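Local coordinates for periplasmic oligopeptide-binding protein (Burkholderia pseudomallei, PDB 3ZS6), which probably binds oligopeptides in the periplasm and delivers them to an ABC transporter for uptake into the cell, at residues Ala40-Asp43 / Ala47-Pro50. Residues are numbered along the deposited sequence; the frame is centred on the assembly and turned at random.
Sequences ARID and AVVP
Ala47 is tied to Asp43 twice, closing the turn of a beta hairpin. Ala47 O accepts the Asp43 N-H, with 2.9 Å between O and N. In return Ala47 N donates to Asp43 OD1 at 3.2 Å, from above the carboxylate plane. That second bond is bent, its N-H...O angle 141°. A chi1 of 79° puts CG of Asp43 between its backbone N and carbonyl carbon, which brings OD1 to Ala47 N. Ser45 OG bonds to both OD1 and Ala47 N, and Gly46 N adds a weak bond to OD1.

Val48 pairs with Ile42 at a non-hydrogen-bonded position, their side chains on one face of the hairpin. The two methyls of Val48 split the work: CG2 touches Ile42 CD1 at 3.8 Å, and CG1 meets Ala40 CB. Trp56, farther along strand 48-60, packs on both Val48 and Ala40. Strand 40-42 is an outermost strand of a five-stranded antiparallel sheet.

Val49 faces Arg41 in the hydrogen-bonded pair, and here the backbones exchange two nearly straight bonds, Arg41 N to Val49 O and Val49 N to Arg41 O, each 2.8 Å. On the other face from Val48, Val49 CG2 rests 3.9 Å from Arg41 CB, while CG1 lies 3.6 Å from Asp43 OD2.

CB of Pro50 points away from strand 40-42, but the carbonyl stays engaged: a water donates to Pro50 O and accepts from Arg41 NE at 2.8 Å. The Arg41 chain, bent at chi3 (-50°), carries its guanidinium on to a salt bridge between NH2 and Asp501.

The chemistry divides by face: aliphatic packing holds one side, whereas on the other the Val49 methyls lie under two charged groups, with Arg41 held by Asp501 and the water, and Asp43 OD1 by the turn.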
ATOM      1  N   ALA A  40      11.505  -6.930 -11.835  1.00 19.13           N
ATOM      2  CA  ALA A  40      12.369  -5.924 -11.233  1.00 16.08           C
ATOM      3  C   ALA A  40      12.228  -5.939  -9.707  1.00 12.28           C
ATOM      4  O   ALA A  40      11.327  -6.585  -9.166  1.00  9.57           O
ATOM      5  CB  ALA A  40      12.021  -4.545 -11.784  1.00 13.33           C
ATOM      6  N   ARG A  41      13.122  -5.223  -9.024  1.00 11.11           N
ATOM      7  CA  ARG A  41      13.042  -5.036  -7.574  1.00 14.46           C
ATOM      8  C   ARG A  41      13.187  -3.553  -7.240  1.00 12.00           C
ATOM      9  O   ARG A  41      13.740  -2.785  -8.030  1.00 13.98           O
ATOM     10  CB  ARG A  41      14.180  -5.779  -6.846  1.00 16.23           C
ATOM     11  CG  ARG A  41      14.229  -7.285  -6.999  1.00 18.78           C
ATOM     12  CD  ARG A  41      15.109  -7.909  -5.897  1.00 16.41           C
ATOM     13  NE  ARG A  41      16.415  -7.253  -5.788  1.00 13.51           N
ATOM     14  CZ  ARG A  41      16.814  -6.519  -4.750  1.00 16.86           C
ATOM     15  NH1 ARG A  41      16.016  -6.338  -3.701  1.00 12.78           N
ATOM     16  NH2 ARG A  41      18.025  -5.966  -4.758  1.00 19.97           N
ATOM     17  N   ILE A  42      12.721  -3.160  -6.059  1.00 10.41           N
ATOM     18  CA  ILE A  42      13.046  -1.844  -5.506  1.00 14.69           C
ATOM     19  C   ILE A  42      14.123  -2.037  -4.459  1.00 15.85           C
ATOM     20  O   ILE A  42      13.915  -2.781  -3.497  1.00 12.95           O
ATOM     21  CB  ILE A  42      11.844  -1.181  -4.821  1.00 14.30           C
ATOM     22  CG1 ILE A  42      10.657  -1.093  -5.786  1.00  9.74           C
ATOM     23  CG2 ILE A  42      12.244   0.206  -4.262  1.00  9.65           C
ATOM     24  CD1 ILE A  42      10.979  -0.363  -7.113  1.00  8.93           C
ATOM     25  N   ASP A  43      15.277  -1.395  -4.643  1.00 13.05           N
ATOM     26  CA  ASP A  43      16.398  -1.619  -3.726  1.00 14.09           C
ATOM     27  C   ASP A  43      16.347  -0.683  -2.518  1.00 12.26           C
ATOM     28  O   ASP A  43      15.363   0.035  -2.314  1.00 10.18           O
ATOM     29  CB  ASP A  43      17.762  -1.559  -4.447  1.00 16.85           C
ATOM     30  CG  ASP A  43      18.243  -0.126  -4.723  1.00 18.69           C
ATOM     31  OD1 ASP A  43      17.654   0.852  -4.203  1.00 19.38           O
ATOM     32  OD2 ASP A  43      19.243   0.013  -5.461  1.00 16.22           O
ATOM     33  N   ALA A  47      15.511   2.735  -5.731  1.00 19.15           N
ATOM     34  CA  ALA A  47      15.740   2.582  -7.168  1.00 18.31           C
ATOM     35  C   ALA A  47      15.153   1.274  -7.714  1.00 17.33           C
ATOM     36  O   ALA A  47      15.119   0.249  -7.021  1.00 12.83           O
ATOM     37  CB  ALA A  47      17.231   2.670  -7.484  1.00 20.68           C
ATOM     38  N   VAL A  48      14.673   1.325  -8.954  1.00 15.19           N
ATOM     39  CA  VAL A  48      14.190   0.135  -9.640  1.00 18.67           C
ATOM     40  C   VAL A  48      15.389  -0.591 -10.236  1.00 20.15           C
ATOM     41  O   VAL A  48      16.075  -0.037 -11.085  1.00 27.78           O
ATOM     42  CB  VAL A  48      13.211   0.497 -10.780  1.00 20.25           C
ATOM     43  CG1 VAL A  48      12.605  -0.761 -11.375  1.00 18.01           C
ATOM     44  CG2 VAL A  48      12.116   1.414 -10.270  1.00 19.61           C
ATOM     45  N   VAL A  49      15.648  -1.819  -9.790  1.00 15.95           N
ATOM     46  CA  VAL A  49      16.811  -2.579 -10.271  1.00 17.97           C
ATOM     47  C   VAL A  49      16.395  -3.942 -10.826  1.00 17.33           C
ATOM     48  O   VAL A  49      15.280  -4.401 -10.576  1.00 18.28           O
ATOM     49  CB  VAL A  49      17.860  -2.806  -9.153  1.00 16.84           C
ATOM     50  CG1 VAL A  49      18.376  -1.473  -8.608  1.00 19.64           C
ATOM     51  CG2 VAL A  49      17.271  -3.659  -8.033  1.00 14.38           C
ATOM     52  N   PRO A  50      17.298  -4.597 -11.579  1.00 19.57           N
ATOM     53  CA  PRO A  50      17.007  -5.913 -12.169  1.00 17.92           C
ATOM     54  C   PRO A  50      16.580  -6.956 -11.141  1.00 19.79           C
ATOM     55  O   PRO A  50      17.220  -7.090 -10.095  1.00 18.42           O
ATOM     56  CB  PRO A  50      18.348  -6.325 -12.795  1.00 23.66           C
ATOM     57  CG  PRO A  50      19.026  -5.021 -13.113  1.00 24.22           C
ATOM     58  CD  PRO A  50      18.625  -4.090 -11.981  1.00 25.51           C
TER
HETATM   59  O   HOH W   1      17.573  -8.780  -7.799  1.00 19.24           O